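Local coordinates for carboxylesterase (Est-2) (Archaeoglobus fulgidus, PDB 5FRD), which probably hydrolyses carboxylic esters as a thermophilic member of the alpha/beta hydrolase family and binds a coenzyme A molecule near its active site, at residues Ala108-Gly113 / Leu193-Glu198. Sequence-based numbering, arbitrary orientation.
Sequences ALVLVG and LVIVGE
Val-110 and Ile-195 meet through torsions that suit their branches: CG1 of Val-110 stands anti to its own backbone N (chi1 180°), while the Ile-195 chain runs out beside its backbone N (chi1 -58°) and then extends to CD1. The two ends cross at an angle, Val-110 CG1 lying 4.0 Å from Ile-195 CD1. Next to them Val-110 and Leu-193 lie alongside, pointing the same way, with CG2 of the valine 4.1 Å from CB of the leucine. Val-112 shares this face, whereas Leu-111 and Val-194 project from the other. Beta-branched valine and isoleucine suit the extended backbone, and the longer leucines reach outward from the sheet toward the helices. Phe-238 and Phe-245 of helix 235-249 pack on the side of Val-112, Leu-193 and Ile-195, with Leu-193 against Phe-245, and Phe-211 of helix 205-214 packs on Leu-111 and Val-194.

The strands run parallel, their axes 14° apart, and are joined by a ladder of four backbone bonds. Leu-111 uses both its polar atoms: its N donates to Leu-193 O (2.9 Å), and its O accepts from Ile-195 N (2.9 Å). Leu-193 N reaches Leu-109 O at 2.9 Å, and Gly-113 N closes the ladder on Ile-195 O at 3.0 Å. Gly-113 leaves the strand with positive phi, a conformation glycine adopts easily, and touches the residues of a probable Ser-89, His-228, Asp-200 triad.

Strand 106-112 lies between parallel strands 83-88, which leads to the probable nucleophile elbow, and 192-197, placing the pair in the central sheet of the alpha/beta hydrolase fold. All eight touching residues are buried, and the four bonds engage backbone N-H and C=O groups that would otherwise face hydrocarbon side chains.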
ATOM      1  N   ALA A 108      12.357   3.903   6.796  1.00 15.76           N
ATOM      2  CA  ALA A 108      11.959   2.528   7.131  1.00 15.83           C
ATOM      3  C   ALA A 108      10.847   2.155   6.162  1.00 15.72           C
ATOM      4  O   ALA A 108      10.301   3.012   5.481  1.00 14.42           O
ATOM      5  CB  ALA A 108      11.440   2.433   8.553  1.00 16.57           C
ATOM      6  N   LEU A 109      10.535   0.862   6.066  1.00 15.10           N
ATOM      7  CA  LEU A 109       9.509   0.334   5.176  1.00 14.37           C
ATOM      8  C   LEU A 109       8.477  -0.414   5.991  1.00 15.85           C
ATOM      9  O   LEU A 109       8.853  -1.146   6.909  1.00 15.37           O
ATOM     10  CB  LEU A 109      10.112  -0.611   4.162  1.00 17.89           C
ATOM     11  CG  LEU A 109      10.852  -0.019   2.979  1.00 19.58           C
ATOM     12  CD1 LEU A 109      11.477  -1.121   2.140  1.00 22.20           C
ATOM     13  CD2 LEU A 109       9.894   0.747   2.076  1.00 24.36           C
ATOM     14  N   VAL A 110       7.207  -0.262   5.659  1.00 13.68           N
ATOM     15  CA  VAL A 110       6.127  -1.027   6.259  1.00 12.72           C
ATOM     16  C   VAL A 110       5.412  -1.655   5.086  1.00 13.02           C
ATOM     17  O   VAL A 110       4.811  -0.976   4.267  1.00 14.10           O
ATOM     18  CB  VAL A 110       5.237  -0.190   7.136  1.00 13.29           C
ATOM     19  CG1 VAL A 110       4.124  -1.073   7.717  1.00 13.44           C
ATOM     20  CG2 VAL A 110       6.016   0.519   8.218  1.00 14.28           C
ATOM     21  N   LEU A 111       5.520  -2.971   4.960  1.00 12.59           N
ATOM     22  CA  LEU A 111       4.995  -3.739   3.854  1.00 13.55           C
ATOM     23  C   LEU A 111       3.752  -4.447   4.367  1.00 13.56           C
ATOM     24  O   LEU A 111       3.840  -5.320   5.237  1.00 14.38           O
ATOM     25  CB  LEU A 111       6.026  -4.743   3.365  1.00 13.31           C
ATOM     26  CG  LEU A 111       7.317  -4.106   2.860  1.00 14.68           C
ATOM     27  CD1 LEU A 111       8.317  -5.210   2.551  1.00 17.73           C
ATOM     28  CD2 LEU A 111       7.070  -3.219   1.636  1.00 17.78           C
ATOM     29  N   VAL A 112       2.603  -4.056   3.857  1.00 12.10           N
ATOM     30  CA  VAL A 112       1.312  -4.502   4.343  1.00 13.73           C
ATOM     31  C   VAL A 112       0.592  -5.250   3.230  1.00 13.65           C
ATOM     32  O   VAL A 112       0.340  -4.694   2.161  1.00 14.32           O
ATOM     33  CB  VAL A 112       0.425  -3.309   4.773  1.00 13.96           C
ATOM     34  CG1 VAL A 112      -0.840  -3.837   5.425  1.00 13.81           C
ATOM     35  CG2 VAL A 112       1.167  -2.353   5.717  1.00 14.94           C
ATOM     36  N   GLY A 113       0.212  -6.513   3.465  1.00 12.49           N
ATOM     37  CA  GLY A 113      -0.569  -7.236   2.477  1.00 13.39           C
ATOM     38  C   GLY A 113       0.022  -7.110   1.073  1.00 14.02           C
ATOM     39  O   GLY A 113      -0.642  -6.651   0.122  1.00 13.41           O
ATOM     40  N   LEU A 193       8.867  -3.339   8.815  1.00 14.83           N
ATOM     41  CA  LEU A 193       7.748  -3.971   9.514  1.00 15.23           C
ATOM     42  C   LEU A 193       6.897  -4.619   8.461  1.00 14.23           C
ATOM     43  O   LEU A 193       6.578  -3.994   7.431  1.00 14.98           O
ATOM     44  CB  LEU A 193       6.948  -2.946  10.300  1.00 14.80           C
ATOM     45  CG  LEU A 193       5.728  -3.473  11.061  1.00 16.49           C
ATOM     46  CD1 LEU A 193       6.168  -4.431  12.158  1.00 20.92           C
ATOM     47  CD2 LEU A 193       4.966  -2.318  11.642  1.00 15.79           C
ATOM     48  N   VAL A 194       6.568  -5.898   8.663  1.00 14.31           N
ATOM     49  CA  VAL A 194       5.799  -6.666   7.676  1.00 14.07           C
ATOM     50  C   VAL A 194       4.497  -7.044   8.360  1.00 14.77           C
ATOM     51  O   VAL A 194       4.532  -7.654   9.447  1.00 15.48           O
ATOM     52  CB  VAL A 194       6.576  -7.910   7.209  1.00 14.97           C
ATOM     53  CG1 VAL A 194       5.809  -8.700   6.186  1.00 15.75           C
ATOM     54  CG2 VAL A 194       7.964  -7.531   6.670  1.00 16.28           C
ATOM     55  N   ILE A 195       3.361  -6.630   7.806  1.00 12.91           N
ATOM     56  CA  ILE A 195       2.073  -6.807   8.439  1.00 13.53           C
ATOM     57  C   ILE A 195       1.140  -7.535   7.495  1.00 14.23           C
ATOM     58  O   ILE A 195       1.026  -7.148   6.319  1.00 14.44           O
ATOM     59  CB  ILE A 195       1.411  -5.467   8.831  1.00 15.71           C
ATOM     60  CG1 ILE A 195       2.291  -4.647   9.786  1.00 19.62           C
ATOM     61  CG2 ILE A 195       0.046  -5.690   9.451  1.00 17.86           C
ATOM     62  CD1 ILE A 195       1.767  -3.238  10.102  1.00 21.64           C
ATOM     63  N   VAL A 196       0.433  -8.561   7.990  1.00 13.97           N
ATOM     64  CA  VAL A 196      -0.557  -9.249   7.186  1.00 15.40           C
ATOM     65  C   VAL A 196      -1.701  -9.653   8.091  1.00 15.06           C
ATOM     66  O   VAL A 196      -1.486  -9.987   9.252  1.00 15.16           O
ATOM     67  CB  VAL A 196       0.067 -10.461   6.441  1.00 14.68           C
ATOM     68  CG1 VAL A 196       0.629 -11.483   7.410  1.00 18.57           C
ATOM     69  CG2 VAL A 196      -0.904 -11.112   5.475  1.00 15.75           C
ATOM     70  N   GLY A 197      -2.916  -9.581   7.573  1.00 14.50           N
ATOM     71  CA  GLY A 197      -4.060 -10.139   8.260  1.00 14.86           C
ATOM     72  C   GLY A 197      -3.974 -11.652   8.205  1.00 16.53           C
ATOM     73  O   GLY A 197      -3.649 -12.219   7.152  1.00 17.41           O
ATOM     74  N   GLU A 198      -4.330 -12.295   9.313  1.00 14.91           N
ATOM     75  CA  GLU A 198      -4.229 -13.767   9.404  1.00 18.08           C
ATOM     76  C   GLU A 198      -4.996 -14.492   8.302  1.00 19.50           C
ATOM     77  O   GLU A 198      -4.539 -15.543   7.854  1.00 22.46           O
ATOM     78  CB  GLU A 198      -4.709 -14.181  10.789  1.00 21.13           C
ATOM     79  CG  GLU A 198      -4.517 -15.658  11.115  1.00 27.47           C
ATOM     80  CD  GLU A 198      -4.931 -15.968  12.545  1.00 40.46           C
ATOM     81  OE1 GLU A 198      -4.398 -15.317  13.471  1.00 72.44           O
ATOM     82  OE2 GLU A 198      -5.770 -16.873  12.735  1.00 70.28           O
TER